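Local coordinates for Ras GTPase-activating-like protein IQGAP3 (Homo sapiens, PDB 3ISU) that probably acts as a calmodulin-binding signalling scaffold of the IQGAP family, of which this is the RGC domain, at residues Gln22-Glu34 / His48-Asp60. Numbering follows the deposited sequence. Where two conformers were deposited one is given.
Sequences QPSLHYTAAQLLE and HFRNVIFDITPGD
Pro-23 and Pro-58 touch ring to ring just before the start of strand 25-28, beside the end of strand 52-58, CG to CG at 4.0 Å. Next along, Ser-24 lays its CB against CG2 of Thr-57. Leu-25 and Ile-56 form a hydrogen-bonded pair, with N to O bonds running both ways between their backbones. His-26 faces Asp-55 across a non-hydrogen-bonded pair. Its CG lies anti to the backbone N (chi1 175°), which lays the ring alongside the carboxylate. ND1 donates to Asp-55 OD1 at 2.5 Å, close to the ring plane, on the syn side of the oxygen but tilted out of the carboxylate plane. The two planes are 40° apart, and CE1 of the same ring reaches CG2 of Ile-53 at 3.3 Å. With an alanine at Asp-55, ND1 would probably lose its acceptor and the imidazole would be freer to turn. Tyr-27 and Phe-54 form the second hydrogen-bonded pair. Thr-28 ends the strand and is the N-cap of helix 29-35. Its OG1 accepts from Gln-31 N, and its own N donates to Gln-31 OE1, completing a capping box. Ala-29 N still bonds Val-52 O, at 2.8 Å, so one more backbone bond joins the first helical residue to strand 52-58. Its CB packs on CB of Phe-49 and CB of Val-52, both at 3.7 Å. Ala-30 CB also meets Phe-49 CB. Leu-32 CD1 comes obliquely to the Phe-54 ring, 3.6 Å from CD2, and Leu-33 CD2 reaches Phe-49 CD2. Strand 25-28 is an outer strand of the four-stranded antiparallel sheet, and strand 52-58 has strand 64-71 along its other edge. Leu-25 and Leu-32 pack against helix 107-119, while Ala-29, Leu-32 and Phe-49 meet Leu-38 of strand 38-41.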
ATOM      1  N   GLN A  22      -5.257 -13.564  12.037  1.00 56.76           N
ATOM      2  CA  GLN A  22      -3.958 -13.062  11.581  1.00 56.43           C
ATOM      3  C   GLN A  22      -4.132 -12.148  10.343  1.00 55.85           C
ATOM      4  O   GLN A  22      -3.675 -12.490   9.246  1.00 55.85           O
ATOM      5  CB  GLN A  22      -3.035 -14.247  11.257  1.00 56.40           C
ATOM      6  N   PRO A  23      -4.746 -10.962  10.528  1.00 54.67           N
ATOM      7  CA  PRO A  23      -5.377 -10.245   9.424  1.00 53.73           C
ATOM      8  C   PRO A  23      -4.362  -9.646   8.435  1.00 51.99           C
ATOM      9  O   PRO A  23      -3.322  -9.127   8.851  1.00 51.60           O
ATOM     10  CB  PRO A  23      -6.146  -9.130  10.136  1.00 53.89           C
ATOM     11  CG  PRO A  23      -5.329  -8.838  11.369  1.00 54.96           C
ATOM     12  CD  PRO A  23      -4.431 -10.043  11.639  1.00 55.11           C
ATOM     13  N   SER A  24      -4.677  -9.733   7.145  1.00 50.25           N
ATOM     14  CA  SER A  24      -3.818  -9.175   6.101  1.00 48.83           C
ATOM     15  C   SER A  24      -4.599  -8.712   4.868  1.00 46.81           C
ATOM     16  O   SER A  24      -5.805  -8.939   4.733  1.00 47.02           O
ATOM     17  CB  SER A  24      -2.733 -10.173   5.693  1.00 49.02           C
ATOM     18  OG  SER A  24      -3.261 -11.186   4.860  1.00 50.75           O
ATOM     19  N   LEU A  25      -3.880  -8.005   3.999  1.00 42.95           N
ATOM     20  CA  LEU A  25      -4.377  -7.585   2.717  1.00 40.15           C
ATOM     21  C   LEU A  25      -3.329  -8.020   1.695  1.00 37.21           C
ATOM     22  O   LEU A  25      -2.147  -7.773   1.879  1.00 33.72           O
ATOM     23  CB  LEU A  25      -4.529  -6.082   2.659  1.00 40.41           C
ATOM     24  CG  LEU A  25      -5.586  -5.458   3.574  1.00 44.01           C
ATOM     25  CD1 LEU A  25      -5.617  -3.936   3.316  1.00 46.06           C
ATOM     26  CD2 LEU A  25      -6.955  -6.144   3.351  1.00 47.46           C
ATOM     27  N   HIS A  26      -3.801  -8.706   0.673  1.00 34.00           N
ATOM     28  CA  HIS A  26      -2.997  -9.153  -0.434  1.00 32.82           C
ATOM     29  C   HIS A  26      -3.672  -8.638  -1.703  1.00 29.76           C
ATOM     30  O   HIS A  26      -4.795  -9.056  -2.035  1.00 28.72           O
ATOM     31  CB  HIS A  26      -2.932 -10.683  -0.375  1.00 33.79           C
ATOM     32  CG  HIS A  26      -2.232 -11.325  -1.527  1.00 37.55           C
ATOM     33  ND1 HIS A  26      -0.893 -11.652  -1.497  1.00 40.78           N
ATOM     34  CD2 HIS A  26      -2.697 -11.763  -2.725  1.00 43.54           C
ATOM     35  CE1 HIS A  26      -0.557 -12.240  -2.632  1.00 43.65           C
ATOM     36  NE2 HIS A  26      -1.630 -12.308  -3.401  1.00 44.27           N
ATOM     37  N   TYR A  27      -3.031  -7.705  -2.414  1.00 26.30           N
ATOM     38  CA  TYR A  27      -3.625  -7.119  -3.622  1.00 24.32           C
ATOM     39  C   TYR A  27      -2.580  -6.935  -4.693  1.00 24.67           C
ATOM     40  O   TYR A  27      -1.453  -6.532  -4.394  1.00 25.49           O
ATOM     41  CB  TYR A  27      -4.228  -5.732  -3.349  1.00 26.03           C
ATOM     42  CG  TYR A  27      -5.511  -5.770  -2.529  1.00 27.14           C
ATOM     43  CD1 TYR A  27      -6.649  -6.353  -3.062  1.00 32.65           C
ATOM     44  CD2 TYR A  27      -5.578  -5.251  -1.247  1.00 34.23           C
ATOM     45  CE1 TYR A  27      -7.858  -6.421  -2.339  1.00 37.65           C
ATOM     46  CE2 TYR A  27      -6.811  -5.296  -0.504  1.00 34.73           C
ATOM     47  CZ  TYR A  27      -7.937  -5.870  -1.072  1.00 38.58           C
ATOM     48  OH  TYR A  27      -9.169  -5.953  -0.384  1.00 42.41           O
ATOM     49  N   THR A  28      -2.972  -7.131  -5.943  1.00 23.20           N
ATOM     50  CA  THR A  28      -2.081  -6.768  -7.036  1.00 22.35           C
ATOM     51  C   THR A  28      -2.196  -5.266  -7.254  1.00 21.42           C
ATOM     52  O   THR A  28      -3.167  -4.635  -6.837  1.00 21.08           O
ATOM     53  CB  THR A  28      -2.442  -7.506  -8.347  1.00 20.92           C
ATOM     54  OG1 THR A  28      -3.676  -6.987  -8.867  1.00 20.58           O
ATOM     55  CG2 THR A  28      -2.532  -9.051  -8.128  1.00 24.19           C
ATOM     56  N   ALA A  29      -1.215  -4.695  -7.952  1.00 21.21           N
ATOM     57  CA  ALA A  29      -1.293  -3.333  -8.406  1.00 20.30           C
ATOM     58  C   ALA A  29      -2.548  -3.071  -9.210  1.00 20.79           C
ATOM     59  O   ALA A  29      -3.126  -2.012  -9.153  1.00 19.03           O
ATOM     60  CB  ALA A  29      -0.007  -2.976  -9.248  1.00 20.42           C
ATOM     61  N   ALA A  30      -2.995  -4.056  -9.997  1.00 20.69           N
ATOM     62  CA  ALA A  30      -4.149  -3.865 -10.813  1.00 20.70           C
ATOM     63  C   ALA A  30      -5.387  -3.754  -9.934  1.00 20.27           C
ATOM     64  O   ALA A  30      -6.293  -2.976 -10.235  1.00 21.76           O
ATOM     65  CB  ALA A  30      -4.288  -5.015 -11.827  1.00 21.52           C
ATOM     66  N   GLN A  31      -5.452  -4.556  -8.888  1.00 20.57           N
ATOM     67  CA  GLN A  31      -6.578  -4.461  -7.942  1.00 20.97           C
ATOM     68  C   GLN A  31      -6.569  -3.123  -7.220  1.00 20.15           C
ATOM     69  O   GLN A  31      -7.606  -2.480  -7.061  1.00 21.17           O
ATOM     70  CB  GLN A  31      -6.528  -5.603  -6.946  1.00 21.61           C
ATOM     71  CG  GLN A  31      -6.849  -6.962  -7.572  1.00 23.71           C
ATOM     72  CD  GLN A  31      -6.631  -8.077  -6.606  1.00 27.60           C
ATOM     73  OE1 GLN A  31      -5.569  -8.226  -6.023  1.00 22.81           O
ATOM     74  NE2 GLN A  31      -7.691  -8.881  -6.387  1.00 35.36           N
ATOM     75  N   LEU A  32      -5.396  -2.680  -6.809  1.00 20.26           N
ATOM     76  CA  LEU A  32      -5.297  -1.356  -6.156  1.00 21.15           C
ATOM     77  C   LEU A  32      -5.645  -0.183  -7.096  1.00 21.67           C
ATOM     78  O   LEU A  32      -6.261   0.819  -6.705  1.00 20.57           O
ATOM     79  CB  LEU A  32      -3.920  -1.203  -5.568  1.00 19.83           C
ATOM     80  CG  LEU A  32      -3.561  -2.108  -4.409  1.00 23.64           C
ATOM     81  CD1 LEU A  32      -2.236  -1.590  -3.905  1.00 21.89           C
ATOM     82  CD2 LEU A  32      -4.599  -2.081  -3.326  1.00 23.29           C
ATOM     83  N   LEU A  33      -5.338  -0.341  -8.374  1.00 21.46           N
ATOM     84  CA  LEU A  33      -5.770   0.666  -9.368  1.00 22.71           C
ATOM     85  C   LEU A  33      -7.256   0.733  -9.477  1.00 22.57           C
ATOM     86  O   LEU A  33      -7.861   1.796  -9.480  1.00 21.41           O
ATOM     87  CB  LEU A  33      -5.144   0.360 -10.749  1.00 21.83           C
ATOM     88  CG  LEU A  33      -5.475   1.366 -11.842  1.00 24.11           C
ATOM     89  CD1 LEU A  33      -4.651   2.673 -11.567  1.00 24.74           C
ATOM     90  CD2 LEU A  33      -5.182   0.815 -13.254  1.00 25.37           C
ATOM     91  N   GLU A  34      -7.876  -0.441  -9.545  1.00 23.85           N
ATOM     92  CA  GLU A  34      -9.287  -0.518  -9.711  1.00 24.75           C
ATOM     93  C   GLU A  34      -9.978   0.108  -8.518  1.00 24.94           C
ATOM     94  O   GLU A  34     -11.051   0.689  -8.661  1.00 23.82           O
ATOM     95  CB  GLU A  34      -9.698  -1.979  -9.926  1.00 26.26           C
ATOM     96  CG  GLU A  34     -11.092  -2.181 -10.448  1.00 29.14           C
ATOM     97  CD  GLU A  34     -12.126  -2.132  -9.342  1.00 32.86           C
ATOM     98  OE1 GLU A  34     -11.763  -2.490  -8.197  1.00 34.07           O
ATOM     99  OE2 GLU A  34     -13.263  -1.690  -9.620  1.00 35.07           O
ATOM    100  N   HIS A  48       1.459  -4.698 -16.817  1.00 26.86           N
ATOM    101  CA  HIS A  48       2.222  -5.448 -15.868  1.00 27.43           C
ATOM    102  C   HIS A  48       1.695  -5.346 -14.427  1.00 26.05           C
ATOM    103  O   HIS A  48       2.259  -5.955 -13.529  1.00 26.04           O
ATOM    104  CB  HIS A  48       3.666  -4.940 -15.915  1.00 29.22           C
ATOM    105  CG  HIS A  48       4.365  -5.279 -17.196  1.00 34.87           C
ATOM    106  ND1 HIS A  48       4.894  -6.527 -17.437  1.00 40.05           N
ATOM    107  CD2 HIS A  48       4.606  -4.542 -18.310  1.00 42.53           C
ATOM    108  CE1 HIS A  48       5.429  -6.551 -18.651  1.00 42.84           C
ATOM    109  NE2 HIS A  48       5.273  -5.357 -19.201  1.00 43.39           N
ATOM    110  N   PHE A  49       0.651  -4.578 -14.213  1.00 27.15           N
ATOM    111  CA  PHE A  49       0.163  -4.317 -12.832  1.00 26.85           C
ATOM    112  C   PHE A  49      -0.342  -5.590 -12.161  1.00 27.58           C
ATOM    113  O   PHE A  49      -0.261  -5.710 -10.945  1.00 27.36           O
ATOM    114  CB  PHE A  49      -0.941  -3.258 -12.824  1.00 25.92           C
ATOM    115  CG  PHE A  49      -0.450  -1.820 -12.991  1.00 25.47           C
ATOM    116  CD1 PHE A  49       0.846  -1.540 -13.445  1.00 27.95           C
ATOM    117  CD2 PHE A  49      -1.303  -0.774 -12.776  1.00 27.93           C
ATOM    118  CE1 PHE A  49       1.277  -0.233 -13.610  1.00 27.32           C
ATOM    119  CE2 PHE A  49      -0.873   0.542 -12.929  1.00 29.37           C
ATOM    120  CZ  PHE A  49       0.448   0.781 -13.369  1.00 28.85           C
ATOM    121  N   ARG A  50      -0.856  -6.543 -12.946  1.00 27.59           N
ATOM    122  CA  ARG A  50      -1.248  -7.849 -12.405  0.50 28.10           C
ATOM    123  C   ARG A  50      -0.072  -8.582 -11.769  1.00 28.50           C
ATOM    124  O   ARG A  50      -0.255  -9.417 -10.913  1.00 28.77           O
ATOM    125  CB  ARG A  50      -1.905  -8.744 -13.480  0.50 28.89           C
ATOM    126  CG  ARG A  50      -3.306  -8.294 -13.938  0.50 29.68           C
ATOM    127  CD  ARG A  50      -3.903  -9.242 -15.012  0.50 30.47           C
ATOM    128  NE  ARG A  50      -4.779 -10.203 -14.387  0.50 34.08           N
ATOM    129  CZ  ARG A  50      -5.041 -11.419 -14.851  0.50 35.09           C
ATOM    130  NH1 ARG A  50      -4.477 -11.851 -15.974  0.50 34.12           N
ATOM    131  NH2 ARG A  50      -5.874 -12.193 -14.174  0.50 35.22           N
ATOM    132  N   ASN A  51       1.147  -8.249 -12.171  1.00 27.73           N
ATOM    133  CA  ASN A  51       2.319  -8.947 -11.692  1.00 28.93           C
ATOM    134  C   ASN A  51       3.106  -8.111 -10.698  1.00 28.12           C
ATOM    135  O   ASN A  51       4.307  -8.309 -10.518  1.00 28.65           O
ATOM    136  CB  ASN A  51       3.223  -9.293 -12.891  1.00 29.45           C
ATOM    137  CG  ASN A  51       2.511 -10.165 -13.907  1.00 35.61           C
ATOM    138  OD1 ASN A  51       2.354  -9.779 -15.082  1.00 43.99           O
ATOM    139  ND2 ASN A  51       2.052 -11.336 -13.462  1.00 36.75           N
ATOM    140  N   VAL A  52       2.428  -7.187 -10.025  1.00 25.42           N
ATOM    141  CA  VAL A  52       3.042  -6.479  -8.909  1.00 24.69           C
ATOM    142  C   VAL A  52       2.111  -6.807  -7.750  1.00 24.54           C
ATOM    143  O   VAL A  52       0.913  -6.560  -7.860  1.00 22.99           O
ATOM    144  CB  VAL A  52       3.060  -4.959  -9.146  1.00 23.00           C
ATOM    145  CG1 VAL A  52       3.454  -4.197  -7.886  1.00 23.07           C
ATOM    146  CG2 VAL A  52       4.003  -4.599 -10.292  1.00 25.77           C
ATOM    147  N   ILE A  53       2.643  -7.336  -6.666  1.00 24.83           N
ATOM    148  CA  ILE A  53       1.814  -7.821  -5.574  1.00 26.73           C
ATOM    149  C   ILE A  53       2.212  -7.141  -4.283  1.00 26.81           C
ATOM    150  O   ILE A  53       3.422  -7.086  -3.934  1.00 25.99           O
ATOM    151  CB  ILE A  53       1.929  -9.366  -5.429  1.00 28.55           C
ATOM    152  CG1 ILE A  53       1.382 -10.046  -6.689  1.00 32.76           C
ATOM    153  CG2 ILE A  53       1.174  -9.863  -4.188  1.00 31.01           C
ATOM    154  CD1 ILE A  53       2.473 -10.444  -7.686  1.00 39.01           C
ATOM    155  N   PHE A  54       1.198  -6.583  -3.595  1.00 26.79           N
ATOM    156  CA  PHE A  54       1.365  -5.964  -2.272  1.00 26.51           C
ATOM    157  C   PHE A  54       0.751  -6.799  -1.173  1.00 27.31           C
ATOM    158  O   PHE A  54      -0.357  -7.310  -1.360  1.00 28.42           O
ATOM    159  CB  PHE A  54       0.674  -4.612  -2.268  1.00 27.43           C
ATOM    160  CG  PHE A  54       1.274  -3.650  -3.217  1.00 26.96           C
ATOM    161  CD1 PHE A  54       2.413  -2.929  -2.847  1.00 30.61           C
ATOM    162  CD2 PHE A  54       0.732  -3.470  -4.471  1.00 27.87           C
ATOM    163  CE1 PHE A  54       2.979  -2.030  -3.712  1.00 27.47           C
ATOM    164  CE2 PHE A  54       1.310  -2.588  -5.362  1.00 27.70           C
ATOM    165  CZ  PHE A  54       2.453  -1.888  -4.986  1.00 27.36           C
ATOM    166  N   ASP A  55       1.446  -6.944  -0.047  1.00 26.95           N
ATOM    167  CA  ASP A  55       0.909  -7.618   1.120  1.00 28.46           C
ATOM    168  C   ASP A  55       1.092  -6.676   2.287  1.00 27.83           C
ATOM    169  O   ASP A  55       2.228  -6.276   2.568  1.00 28.12           O
ATOM    170  CB  ASP A  55       1.658  -8.907   1.438  1.00 29.18           C
ATOM    171  CG  ASP A  55       1.306 -10.048   0.464  1.00 35.70           C
ATOM    172  OD1 ASP A  55       0.175 -10.608   0.562  1.00 38.07           O
ATOM    173  OD2 ASP A  55       2.168 -10.369  -0.394  1.00 39.71           O
ATOM    174  N   ILE A  56      -0.003  -6.374   2.975  1.00 26.50           N
ATOM    175  CA  ILE A  56      -0.005  -5.418   4.074  1.00 26.16           C
ATOM    176  C   ILE A  56      -0.491  -6.123   5.333  1.00 25.52           C
ATOM    177  O   ILE A  56      -1.512  -6.796   5.307  1.00 25.38           O
ATOM    178  CB  ILE A  56      -0.895  -4.189   3.779  1.00 26.73           C
ATOM    179  CG1 ILE A  56      -0.504  -3.551   2.456  1.00 28.63           C
ATOM    180  CG2 ILE A  56      -0.740  -3.136   4.874  1.00 24.67           C
ATOM    181  CD1 ILE A  56      -1.031  -2.075   2.299  1.00 35.87           C
ATOM    182  N   THR A  57       0.285  -6.013   6.391  1.00 26.32           N
ATOM    183  CA  THR A  57      -0.036  -6.636   7.670  1.00 27.49           C
ATOM    184  C   THR A  57       0.160  -5.622   8.774  1.00 26.80           C
ATOM    185  O   THR A  57       0.936  -4.693   8.628  1.00 25.77           O
ATOM    186  CB  THR A  57       0.889  -7.857   7.933  1.00 27.99           C
ATOM    187  OG1 THR A  57       2.240  -7.443   7.719  1.00 29.27           O
ATOM    188  CG2 THR A  57       0.568  -9.003   6.987  1.00 29.00           C
ATOM    189  N   PRO A  58      -0.531  -5.811   9.921  1.00 28.87           N
ATOM    190  CA  PRO A  58      -0.313  -4.911  11.039  1.00 28.58           C
ATOM    191  C   PRO A  58       1.088  -5.068  11.576  1.00 28.92           C
ATOM    192  O   PRO A  58       1.633  -6.201  11.606  1.00 28.94           O
ATOM    193  CB  PRO A  58      -1.382  -5.368  12.086  1.00 29.49           C
ATOM    194  CG  PRO A  58      -2.319  -6.219  11.317  1.00 30.78           C
ATOM    195  CD  PRO A  58      -1.470  -6.891  10.283  1.00 28.08           C
ATOM    196  N   GLY A  59       1.690  -3.950  11.955  1.00 29.04           N
ATOM    197  CA  GLY A  59       3.048  -3.908  12.443  1.00 30.17           C
ATOM    198  C   GLY A  59       3.076  -4.065  13.949  1.00 31.04           C
ATOM    199  O   GLY A  59       2.056  -4.392  14.576  1.00 29.88           O
ATOM    200  N   ASP A  60       4.206  -3.668  14.516  1.00 32.17           N
ATOM    201  CA  ASP A  60       4.515  -3.940  15.900  1.00 34.10           C
ATOM    202  C   ASP A  60       4.275  -2.721  16.816  1.00 33.44           C
ATOM    203  O   ASP A  60       4.788  -2.654  17.918  1.00 33.08           O
ATOM    204  CB  ASP A  60       5.969  -4.477  15.971  1.00 35.64           C
ATOM    205  CG  ASP A  60       7.024  -3.421  15.747  1.00 38.95           C
ATOM    206  OD1 ASP A  60       6.748  -2.265  15.354  1.00 46.67           O
ATOM    207  OD2 ASP A  60       8.208  -3.758  15.998  1.00 49.85           O
TER